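Local atomic coordinates of phospholipase C-beta (PLC-beta) (Sepia officinalis, PDB entry 3QR0), a protein that is a multidomain phospholipase C of the beta class, combining PH, EF-hand, TIM-barrel-type X and Y, and C2 domains, with a calcium ion bound by X-domain residues. Residues A[50-55]-A[63-68]; A[154-159]-A[213-218]; A[159-164]-A[177-182]; A[169-174]-A[207-212]. All coordinates share one frame; numbering follows the deposited sequence.

Interaction 1 of 4, residues A[50-55]-A[63-68]; sequences YFLYWK and QLLDLA
Two donors grip the carbonyl oxygen of Y50 at the open end of a PH-domain β-hairpin: L67 N lies 3.0 Å from Y50 O, and a water 2.9 Å from the same atom also donates to D66 OD1. From here strand 51-54 runs toward the turn and strand 63-66, an outermost strand of the domain's sheet, returns antiparallel to it. L52 and L65 form one hydrogen-bonded pair, W54 and Q63 the other, each joined by two backbone bonds. D66 OD1 is itself held several ways, since it closes an Asx turn by accepting from A68 N and forms a salt bridge with K157 of helix 151-165. The face carrying F51, Y53, L64 and D66 is turned to that helix; F51 and L64 lie side by side, with F51 CD1 3.7 Å from L64 CD1. On the other face, L67 CD2 reaches L52 CG at 3.8 Å, the two side chains crossing at about a right angle beneath helix 127-141. W54 has CG set between its backbone N and carbonyl carbon (chi1 66°), which swings the indole across the neighbouring strand. L65 CG meets the edge of the indole at CH2, 4.0 Å away, close to the ring plane. The CB methylene of Q63 sits over one face in a CH-pi contact, 3.6 Å from the centroid of the W54 five-membered ring.

Interaction 2 of 4, residues A[154-159]-A[213-218]; sequences EWEKLY and FDFDTF
The phenol of Y159 is anchored to the backbone of F213, with Y159 OH donating to F213 O at 2.6 Å, in the carbonyl plane and on a lone pair. A second bond joins the helices farther along: W155 NE1 donates to F218 O at 3.1 Å, nearly straight at 164°, but comes from above the carbonyl plane and not along a lone pair. D214 caps helix 215-225 through a bond from T217 N to its carboxylate. Around these bonds the five rings of W155, Y159, F213, F215 and F218 form an aromatic cluster. The F218 ring makes an offset stack with the pyrrole part of W155, centroids 4.3 Å apart. With CG of Y159 anti to its backbone N (chi1 175°), the ring reaches across to the start of the other helix. There F215 turns its edge to the face of Y159, the planes 80° apart, while F215 CE1 comes within 3.5 Å of E156 CA. F213 lies almost parallel to Y159 but slid along it, so that the rings barely overlap, and it stacks on W200. L158 CD2 touches the edge of F218 at CZ, 3.9 Å away. Helices 151-165 and 215-225 of the EF-hand region meet through an aromatic interface where indole N-H and phenol OH find backbone carbonyls; the off-axis W155 bond helps set its ring's turn, while F213 and F215 probably limit that of Y159.

Interaction 3 of 4, residues A[159-164]-A[177-182]; sequences YFRLTT and IQKCLS
The flat guanidinium of R161 lies with one face against the sulfur of C180, where helix 151-165 passes helix 174-181 in the helix-loop-helix unit of an EF-hand. C180 SG is 3.5 Å from R161 NE and sits over the rim of the group, not its centre. The R161 chain reaches there fully stretched, with CG anti to the backbone N (chi1 -166°) and the extension carried through to NE. Beside it L162 also points toward helix 174-181. Its CD2 branch does the touching, 3.9 Å from I177 CA and 4.1 Å from C180 SG, while the residue also packs on F213 and F218. No hydrogen bond joins the two segments. Their axes stay 11.0 Å apart, at 143° between chain directions, so the contact depends on these few reaching side chains. The polar ends of R161 and K179 converge on the carboxylate of E166, which forms salt bridges to both; K179 has a second one to D61. This shared anion probably offsets the like charges, whose nitrogens R161 NH2 and K179 NZ are 4.6 Å apart. The side chains of R161 and K179 cross at about a right angle, K179 CE standing 4.1 Å from R161 NH2.

Interaction 4 of 4, residues A[169-174]-A[207-212]; sequences KNKIPV and AIDLKA
K171, I172 and P173 pair with D209, I208 and A207 in a short antiparallel ladder, the axes of strands 171-173 and 207-209 4.2 Å apart. I172 and I208 are the hydrogen-bonded pair: I172 N lies 2.7 Å from I208 O, and the return bond from I208 N to I172 O is equally short, although it approaches from above the carbonyl plane. A further bond, L210 N to N170 O at 3.1 Å, carries the ladder past the end of the strands. On the face of K171 and D209 the two side chains run side by side in the same direction. K171 CE comes 3.4 Å from D209 OD2, but the ammonium lies beyond salt-bridge range, so any attraction is probably modest. A207 CB fits alongside, 4.0 Å from K171 CB. The isoleucines turn to the opposite face, where both meet I177. The I172 chain bends at its second torsion (chi2 75°), bringing CD1 to 3.5 Å from I208 O and near L210. Two short strands, each set between the helices of a helix-loop-helix and bonded through one central residue pair, are the hallmark of paired EF-hand loops; here the ladder joins the loops of this EF-hand region.

Overall arrangement
From the N terminus, interaction 1 comes first and closes a tight hairpin within the PH domain, complete before the other three begin. Interaction 2 then closes a long loop, bringing helix 151-165 back against helix 215-225. Both remaining contacts are nested in that loop. Interaction 3 folds helix 174-181 onto helix 151-165, and interaction 4 pairs the strand between them with strand 207-209; their segments alternate along the chain, so the two cross. Interactions 2 and 3 share Y159. F213 packs on I172 and I208, while T163 touches L210, so the EF-hand contacts adjoin one another. R161, packed on F51 and L64, helps join this unit to the PH-domain hairpin.

Interaction 1 of 4, residues A[50-55]-A[63-68]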
# COMPACT_ATOMS: atom_id res chain seq x y z
N TYR A 50 -4.16 9.17 -16.25
CA TYR A 50 -2.89 8.51 -15.92
C TYR A 50 -1.69 9.45 -15.86
O TYR A 50 -0.73 9.16 -15.15
CB TYR A 50 -2.57 7.40 -16.93
CG TYR A 50 -3.55 6.26 -16.93
CD1 TYR A 50 -4.11 5.79 -15.74
CD2 TYR A 50 -3.90 5.62 -18.11
CE1 TYR A 50 -5.00 4.73 -15.73
CE2 TYR A 50 -4.79 4.55 -18.11
CZ TYR A 50 -5.33 4.11 -16.92
OH TYR A 50 -6.22 3.06 -16.89
N PHE A 51 -1.75 10.55 -16.61
CA PHE A 51 -0.64 11.49 -16.71
C PHE A 51 -1.12 12.93 -16.64
O PHE A 51 -2.18 13.26 -17.17
CB PHE A 51 0.08 11.32 -18.06
CG PHE A 51 0.66 9.96 -18.27
CD1 PHE A 51 1.87 9.61 -17.69
CD2 PHE A 51 0.01 9.03 -19.08
CE1 PHE A 51 2.42 8.34 -17.90
CE2 PHE A 51 0.55 7.76 -19.29
CZ PHE A 51 1.75 7.42 -18.70
N LEU A 52 -0.32 13.76 -15.98
CA LEU A 52 -0.33 15.20 -16.21
C LEU A 52 0.77 15.46 -17.23
O LEU A 52 1.85 14.89 -17.12
CB LEU A 52 0.01 15.96 -14.93
CG LEU A 52 -1.02 15.98 -13.81
CD1 LEU A 52 -0.45 16.68 -12.58
CD2 LEU A 52 -2.26 16.69 -14.29
N TYR A 53 0.50 16.30 -18.22
CA TYR A 53 1.53 16.62 -19.20
C TYR A 53 1.43 18.06 -19.69
O TYR A 53 0.37 18.69 -19.61
CB TYR A 53 1.51 15.62 -20.37
CG TYR A 53 0.30 15.68 -21.28
CD1 TYR A 53 0.35 16.35 -22.50
CD2 TYR A 53 -0.90 15.05 -20.94
CE1 TYR A 53 -0.75 16.39 -23.36
CE2 TYR A 53 -2.01 15.09 -21.78
CZ TYR A 53 -1.92 15.76 -22.99
OH TYR A 53 -3.02 15.80 -23.83
N TRP A 54 2.56 18.57 -20.17
CA TRP A 54 2.67 19.94 -20.65
C TRP A 54 3.92 20.10 -21.51
O TRP A 54 4.88 19.33 -21.37
CB TRP A 54 2.69 20.93 -19.48
CG TRP A 54 3.91 20.81 -18.61
CD1 TRP A 54 5.05 21.57 -18.68
CD2 TRP A 54 4.12 19.89 -17.53
NE1 TRP A 54 5.95 21.18 -17.72
CE2 TRP A 54 5.40 20.15 -17.00
CE3 TRP A 54 3.34 18.88 -16.95
CZ2 TRP A 54 5.93 19.43 -15.92
CZ3 TRP A 54 3.87 18.16 -15.88
CH2 TRP A 54 5.16 18.44 -15.38
N LYS A 55 3.90 21.08 -22.39
CA LYS A 55 5.04 21.34 -23.26
C LYS A 55 5.78 22.58 -22.78
O LYS A 55 5.17 23.55 -22.35
CB LYS A 55 4.58 21.52 -24.70
CG LYS A 55 4.13 20.22 -25.33
CD LYS A 55 3.76 20.37 -26.80
CE LYS A 55 3.51 19.02 -27.45
NZ LYS A 55 2.48 18.22 -26.73
N GLN A 63 6.87 17.26 -21.31
CA GLN A 63 7.08 17.05 -19.89
C GLN A 63 5.86 16.34 -19.33
O GLN A 63 4.75 16.54 -19.82
CB GLN A 63 7.30 18.38 -19.17
CG GLN A 63 8.45 19.19 -19.73
CD GLN A 63 9.77 18.45 -19.64
OE1 GLN A 63 10.29 17.96 -20.64
NE2 GLN A 63 10.29 18.34 -18.43
N LEU A 64 6.06 15.51 -18.32
CA LEU A 64 4.93 14.80 -17.72
C LEU A 64 5.18 14.41 -16.27
O LEU A 64 6.32 14.39 -15.80
CB LEU A 64 4.57 13.55 -18.54
CG LEU A 64 5.51 12.33 -18.47
CD1 LEU A 64 4.87 11.14 -19.15
CD2 LEU A 64 6.86 12.64 -19.12
N LEU A 65 4.07 14.13 -15.58
CA LEU A 65 4.08 13.48 -14.29
C LEU A 65 3.19 12.24 -14.37
O LEU A 65 2.01 12.34 -14.74
CB LEU A 65 3.57 14.41 -13.19
CG LEU A 65 4.48 15.55 -12.75
CD1 LEU A 65 3.77 16.40 -11.70
CD2 LEU A 65 5.82 15.03 -12.21
N ASP A 66 3.77 11.09 -14.06
CA ASP A 66 3.03 9.83 -13.99
C ASP A 66 2.27 9.86 -12.68
O ASP A 66 2.87 9.86 -11.60
CB ASP A 66 4.02 8.66 -14.03
CG ASP A 66 3.33 7.30 -14.12
OD1 ASP A 66 2.19 7.16 -13.65
OD2 ASP A 66 3.97 6.36 -14.64
N LEU A 67 0.94 9.87 -12.76
CA LEU A 67 0.10 10.00 -11.57
C LEU A 67 0.21 8.80 -10.62
O LEU A 67 -0.21 8.89 -9.47
CB LEU A 67 -1.36 10.23 -11.97
CG LEU A 67 -1.66 11.55 -12.69
CD1 LEU A 67 -3.15 11.69 -12.93
CD2 LEU A 67 -1.14 12.75 -11.90
N ALA A 68 0.81 7.71 -11.10
CA ALA A 68 1.14 6.56 -10.26
C ALA A 68 2.06 6.93 -9.08
O ALA A 68 2.07 6.23 -8.08
CB ALA A 68 1.78 5.46 -11.09
O HOH W 1 -1.05 6.83 -13.51

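Interaction 2 of 4, residues A[154-159]-A[213-218]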
# COMPACT_ATOMS: atom_id res chain seq x y z
N GLU A 154 -2.15 -1.65 -18.25
CA GLU A 154 -0.87 -0.95 -18.28
C GLU A 154 -0.37 -0.74 -19.71
O GLU A 154 0.32 0.25 -19.99
CB GLU A 154 0.20 -1.69 -17.47
CG GLU A 154 -0.01 -1.61 -15.96
CD GLU A 154 0.23 -0.20 -15.38
OE1 GLU A 154 0.74 0.69 -16.09
OE2 GLU A 154 -0.10 -0.00 -14.20
N TRP A 155 -0.73 -1.66 -20.60
CA TRP A 155 -0.41 -1.53 -22.01
C TRP A 155 -1.22 -0.37 -22.60
O TRP A 155 -0.70 0.41 -23.39
CB TRP A 155 -0.71 -2.83 -22.74
CG TRP A 155 -0.05 -2.96 -24.08
CD1 TRP A 155 -0.66 -3.11 -25.29
CD2 TRP A 155 1.36 -2.95 -24.34
NE1 TRP A 155 0.27 -3.19 -26.29
CE2 TRP A 155 1.52 -3.09 -25.73
CE3 TRP A 155 2.49 -2.82 -23.53
CZ2 TRP A 155 2.78 -3.12 -26.34
CZ3 TRP A 155 3.74 -2.85 -24.14
CH2 TRP A 155 3.87 -3.00 -25.53
N GLU A 156 -2.48 -0.26 -22.18
CA GLU A 156 -3.34 0.85 -22.59
C GLU A 156 -2.84 2.20 -22.05
O GLU A 156 -2.94 3.22 -22.74
CB GLU A 156 -4.79 0.60 -22.15
CG GLU A 156 -5.80 1.57 -22.73
CD GLU A 156 -7.20 1.38 -22.18
OE1 GLU A 156 -7.35 1.15 -20.96
OE2 GLU A 156 -8.16 1.48 -22.96
N LYS A 157 -2.32 2.22 -20.83
CA LYS A 157 -1.68 3.41 -20.27
C LYS A 157 -0.52 3.90 -21.15
O LYS A 157 -0.43 5.09 -21.46
CB LYS A 157 -1.17 3.13 -18.85
CG LYS A 157 -0.37 4.26 -18.23
CD LYS A 157 -0.28 4.11 -16.72
CE LYS A 157 0.70 5.11 -16.12
NZ LYS A 157 0.70 5.07 -14.63
N LEU A 158 0.34 2.97 -21.55
CA LEU A 158 1.42 3.27 -22.48
C LEU A 158 0.86 3.79 -23.81
O LEU A 158 1.40 4.74 -24.39
CB LEU A 158 2.28 2.02 -22.73
CG LEU A 158 3.43 2.14 -23.74
CD1 LEU A 158 4.40 3.24 -23.33
CD2 LEU A 158 4.14 0.81 -23.88
N TYR A 159 -0.21 3.16 -24.29
CA TYR A 159 -0.87 3.59 -25.52
C TYR A 159 -1.34 5.04 -25.42
O TYR A 159 -1.14 5.83 -26.34
CB TYR A 159 -2.07 2.69 -25.86
CG TYR A 159 -2.87 3.15 -27.06
CD1 TYR A 159 -2.46 2.83 -28.35
CD2 TYR A 159 -4.01 3.93 -26.90
CE1 TYR A 159 -3.18 3.27 -29.46
CE2 TYR A 159 -4.75 4.36 -28.01
CZ TYR A 159 -4.32 4.03 -29.28
OH TYR A 159 -5.03 4.45 -30.38
N PHE A 213 -2.74 4.06 -35.80
CA PHE A 213 -2.27 3.70 -34.46
C PHE A 213 -3.45 3.48 -33.50
O PHE A 213 -3.63 4.23 -32.55
CB PHE A 213 -1.34 4.80 -33.95
CG PHE A 213 -0.40 4.36 -32.86
CD1 PHE A 213 0.77 3.68 -33.17
CD2 PHE A 213 -0.68 4.64 -31.53
CE1 PHE A 213 1.65 3.29 -32.16
CE2 PHE A 213 0.19 4.24 -30.52
CZ PHE A 213 1.36 3.57 -30.84
N ASP A 214 -4.24 2.44 -33.78
CA ASP A 214 -5.34 2.04 -32.90
C ASP A 214 -4.86 1.06 -31.83
O ASP A 214 -3.83 0.40 -32.01
CB ASP A 214 -6.47 1.40 -33.72
CG ASP A 214 -6.02 0.17 -34.48
OD1 ASP A 214 -5.35 0.32 -35.53
OD2 ASP A 214 -6.32 -0.95 -34.02
N PHE A 215 -5.60 0.95 -30.73
CA PHE A 215 -5.17 0.10 -29.62
C PHE A 215 -5.08 -1.39 -29.99
O PHE A 215 -4.16 -2.08 -29.55
CB PHE A 215 -6.07 0.26 -28.39
CG PHE A 215 -5.64 -0.57 -27.22
CD1 PHE A 215 -4.47 -0.26 -26.54
CD2 PHE A 215 -6.37 -1.68 -26.83
CE1 PHE A 215 -4.05 -1.04 -25.46
CE2 PHE A 215 -5.95 -2.47 -25.76
CZ PHE A 215 -4.79 -2.14 -25.07
N ASP A 216 -6.02 -1.89 -30.79
CA ASP A 216 -6.01 -3.32 -31.12
C ASP A 216 -4.79 -3.70 -31.96
O ASP A 216 -4.24 -4.78 -31.78
CB ASP A 216 -7.32 -3.74 -31.81
CG ASP A 216 -8.49 -3.81 -30.83
OD1 ASP A 216 -8.25 -3.80 -29.61
OD2 ASP A 216 -9.65 -3.87 -31.29
N THR A 217 -4.36 -2.80 -32.83
CA THR A 217 -3.11 -2.98 -33.56
C THR A 217 -1.91 -2.81 -32.61
O THR A 217 -0.90 -3.49 -32.76
CB THR A 217 -2.99 -1.99 -34.73
OG1 THR A 217 -4.17 -2.07 -35.53
CG2 THR A 217 -1.77 -2.32 -35.59
N PHE A 218 -2.04 -1.91 -31.64
CA PHE A 218 -1.02 -1.78 -30.59
C PHE A 218 -0.88 -3.08 -29.78
O PHE A 218 0.22 -3.43 -29.36
CB PHE A 218 -1.32 -0.59 -29.66
CG PHE A 218 -0.16 -0.20 -28.77
CD1 PHE A 218 1.06 0.18 -29.33
CD2 PHE A 218 -0.28 -0.20 -27.39
CE1 PHE A 218 2.14 0.55 -28.52
CE2 PHE A 218 0.79 0.17 -26.57
CZ PHE A 218 2.00 0.55 -27.14
O HOH W 2 -8.03 2.80 -30.65

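Interaction 3 of 4, residues A[159-164]-A[177-182]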
# COMPACT_ATOMS: atom_id res chain seq x y z
N TYR A 159 -0.21 3.16 -24.29
CA TYR A 159 -0.87 3.59 -25.52
C TYR A 159 -1.34 5.04 -25.42
O TYR A 159 -1.14 5.83 -26.34
CB TYR A 159 -2.07 2.69 -25.86
CG TYR A 159 -2.87 3.15 -27.06
CD1 TYR A 159 -2.46 2.83 -28.35
CD2 TYR A 159 -4.01 3.93 -26.90
CE1 TYR A 159 -3.18 3.27 -29.46
CE2 TYR A 159 -4.75 4.36 -28.01
CZ TYR A 159 -4.32 4.03 -29.28
OH TYR A 159 -5.03 4.45 -30.38
N PHE A 160 -1.95 5.39 -24.29
CA PHE A 160 -2.43 6.76 -24.09
C PHE A 160 -1.29 7.76 -23.90
O PHE A 160 -1.42 8.92 -24.30
CB PHE A 160 -3.44 6.85 -22.95
CG PHE A 160 -4.84 6.59 -23.40
CD1 PHE A 160 -5.35 5.29 -23.43
CD2 PHE A 160 -5.65 7.63 -23.83
CE1 PHE A 160 -6.65 5.05 -23.85
CE2 PHE A 160 -6.95 7.39 -24.26
CZ PHE A 160 -7.45 6.09 -24.27
N ARG A 161 -0.18 7.31 -23.33
CA ARG A 161 1.01 8.15 -23.27
C ARG A 161 1.47 8.48 -24.70
O ARG A 161 1.71 9.64 -25.03
CB ARG A 161 2.15 7.49 -22.50
CG ARG A 161 3.23 8.49 -22.17
CD ARG A 161 4.49 7.87 -21.64
NE ARG A 161 5.63 8.76 -21.85
CZ ARG A 161 6.80 8.68 -21.21
NH1 ARG A 161 7.01 7.75 -20.29
NH2 ARG A 161 7.76 9.55 -21.50
N LEU A 162 1.57 7.45 -25.53
CA LEU A 162 2.04 7.61 -26.90
C LEU A 162 1.14 8.50 -27.77
O LEU A 162 1.64 9.26 -28.60
CB LEU A 162 2.24 6.25 -27.57
CG LEU A 162 3.41 5.43 -27.00
CD1 LEU A 162 3.40 4.03 -27.58
CD2 LEU A 162 4.75 6.12 -27.28
N THR A 163 -0.17 8.40 -27.57
CA THR A 163 -1.14 9.13 -28.40
C THR A 163 -1.58 10.48 -27.82
O THR A 163 -2.35 11.20 -28.46
CB THR A 163 -2.39 8.27 -28.69
OG1 THR A 163 -3.06 7.95 -27.46
CG2 THR A 163 -1.99 6.99 -29.41
N THR A 164 -1.11 10.83 -26.63
CA THR A 164 -1.41 12.14 -26.05
C THR A 164 -0.14 12.90 -25.69
O THR A 164 0.11 13.98 -26.24
CB THR A 164 -2.34 12.04 -24.81
OG1 THR A 164 -1.63 11.43 -23.72
CG2 THR A 164 -3.58 11.21 -25.14
N ILE A 177 8.26 5.61 -29.04
CA ILE A 177 7.90 4.23 -28.72
C ILE A 177 9.08 3.51 -28.08
O ILE A 177 8.93 2.85 -27.05
CB ILE A 177 7.44 3.44 -29.97
CG1 ILE A 177 6.27 4.14 -30.66
CG2 ILE A 177 7.05 2.02 -29.57
CD1 ILE A 177 5.84 3.48 -31.95
N GLN A 178 10.26 3.66 -28.67
CA GLN A 178 11.47 3.02 -28.15
C GLN A 178 11.89 3.55 -26.77
O GLN A 178 12.21 2.76 -25.88
CB GLN A 178 12.63 3.15 -29.14
CG GLN A 178 12.54 2.16 -30.30
CD GLN A 178 13.56 2.43 -31.39
OE1 GLN A 178 14.08 3.54 -31.52
NE2 GLN A 178 13.83 1.41 -32.20
N LYS A 179 11.86 4.87 -26.59
CA LYS A 179 12.28 5.47 -25.32
C LYS A 179 11.37 5.06 -24.15
O LYS A 179 11.83 4.93 -23.03
CB LYS A 179 12.36 7.00 -25.40
CG LYS A 179 11.03 7.73 -25.34
CD LYS A 179 11.21 9.24 -25.22
CE LYS A 179 9.86 9.91 -25.00
NZ LYS A 179 9.93 11.38 -25.16
N CYS A 180 10.08 4.87 -24.43
CA CYS A 180 9.13 4.46 -23.39
C CYS A 180 9.34 3.01 -22.95
O CYS A 180 8.92 2.63 -21.86
CB CYS A 180 7.68 4.67 -23.85
SG CYS A 180 7.16 6.41 -23.99
N LEU A 181 9.98 2.19 -23.80
CA LEU A 181 10.15 0.76 -23.52
C LEU A 181 11.56 0.34 -23.10
O LEU A 181 11.70 -0.52 -22.23
CB LEU A 181 9.71 -0.08 -24.74
CG LEU A 181 8.21 -0.10 -25.06
CD1 LEU A 181 7.96 -0.81 -26.38
CD2 LEU A 181 7.41 -0.75 -23.94
N SER A 182 12.60 0.92 -23.70
CA SER A 182 13.97 0.46 -23.41
C SER A 182 15.07 1.46 -23.75
O SER A 182 14.94 2.28 -24.66
CB SER A 182 14.24 -0.86 -24.16
OG SER A 182 15.42 -1.48 -23.69

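Interaction 4 of 4, residues A[169-174]-A[207-212]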
# COMPACT_ATOMS: atom_id res chain seq x y z
N LYS A 169 1.80 16.36 -33.96
CA LYS A 169 1.06 16.67 -35.19
C LYS A 169 0.34 15.43 -35.72
O LYS A 169 0.57 15.00 -36.85
CB LYS A 169 1.99 17.29 -36.24
CG LYS A 169 2.91 18.37 -35.66
CD LYS A 169 3.37 19.38 -36.70
CE LYS A 169 4.22 20.47 -36.05
NZ LYS A 169 4.27 21.70 -36.88
N ASN A 170 -0.51 14.87 -34.87
CA ASN A 170 -1.26 13.65 -35.16
C ASN A 170 -0.39 12.47 -35.63
O ASN A 170 -0.83 11.65 -36.44
CB ASN A 170 -2.37 13.95 -36.18
CG ASN A 170 -3.40 14.93 -35.65
OD1 ASN A 170 -3.77 14.89 -34.47
ND2 ASN A 170 -3.88 15.82 -36.52
N LYS A 171 0.83 12.40 -35.11
CA LYS A 171 1.75 11.32 -35.45
C LYS A 171 2.52 10.86 -34.22
O LYS A 171 2.88 11.68 -33.37
CB LYS A 171 2.73 11.76 -36.54
CG LYS A 171 2.10 12.01 -37.90
CD LYS A 171 3.11 12.54 -38.91
CE LYS A 171 2.52 12.56 -40.31
NZ LYS A 171 3.48 13.06 -41.32
N ILE A 172 2.75 9.56 -34.13
CA ILE A 172 3.49 8.96 -33.03
C ILE A 172 4.91 8.66 -33.49
O ILE A 172 5.11 7.77 -34.32
CB ILE A 172 2.82 7.66 -32.53
CG1 ILE A 172 1.42 7.93 -31.98
CG2 ILE A 172 3.68 7.00 -31.45
CD1 ILE A 172 0.36 8.19 -33.04
N PRO A 173 5.91 9.39 -32.97
CA PRO A 173 7.28 9.11 -33.41
C PRO A 173 7.79 7.75 -32.91
O PRO A 173 7.51 7.37 -31.76
CB PRO A 173 8.10 10.27 -32.82
CG PRO A 173 7.27 10.87 -31.76
CD PRO A 173 5.84 10.49 -31.99
N VAL A 174 8.49 7.02 -33.77
CA VAL A 174 9.08 5.73 -33.40
C VAL A 174 10.06 5.92 -32.25
O VAL A 174 10.14 5.09 -31.35
CB VAL A 174 9.81 5.06 -34.59
CG1 VAL A 174 10.57 3.82 -34.13
CG2 VAL A 174 8.82 4.71 -35.70
N ALA A 207 7.60 8.22 -38.09
CA ALA A 207 6.46 8.47 -37.21
C ALA A 207 5.21 7.80 -37.79
O ALA A 207 5.05 7.72 -39.01
CB ALA A 207 6.23 9.96 -37.06
N ILE A 208 4.34 7.32 -36.91
CA ILE A 208 3.13 6.60 -37.31
C ILE A 208 1.91 7.51 -37.21
O ILE A 208 1.76 8.25 -36.24
CB ILE A 208 2.88 5.36 -36.42
CG1 ILE A 208 4.15 4.50 -36.33
CG2 ILE A 208 1.71 4.55 -36.95
CD1 ILE A 208 4.00 3.28 -35.45
N ASP A 209 1.03 7.45 -38.21
CA ASP A 209 -0.19 8.25 -38.21
C ASP A 209 -1.14 7.78 -37.10
O ASP A 209 -1.28 6.58 -36.86
CB ASP A 209 -0.91 8.17 -39.56
CG ASP A 209 -0.15 8.86 -40.68
OD1 ASP A 209 -0.54 8.67 -41.85
OD2 ASP A 209 0.82 9.58 -40.40
N LEU A 210 -1.80 8.74 -36.44
CA LEU A 210 -2.78 8.44 -35.40
C LEU A 210 -3.87 7.50 -35.91
O LEU A 210 -4.30 6.61 -35.19
CB LEU A 210 -3.42 9.73 -34.87
CG LEU A 210 -4.47 9.56 -33.76
CD1 LEU A 210 -3.89 8.82 -32.56
CD2 LEU A 210 -5.02 10.91 -33.34
N LYS A 211 -4.29 7.71 -37.16
CA LYS A 211 -5.31 6.88 -37.81
C LYS A 211 -4.93 5.40 -37.77
O LYS A 211 -5.75 4.55 -37.43
CB LYS A 211 -5.51 7.30 -39.27
CG LYS A 211 -6.10 8.69 -39.45
CD LYS A 211 -5.81 9.25 -40.84
CE LYS A 211 -6.23 10.70 -40.94
NZ LYS A 211 -6.00 11.26 -42.30
N ALA A 212 -3.68 5.10 -38.13
CA ALA A 212 -3.18 3.73 -38.18
C ALA A 212 -2.78 3.18 -36.81
O ALA A 212 -2.52 1.99 -36.66
CB ALA A 212 -1.99 3.63 -39.14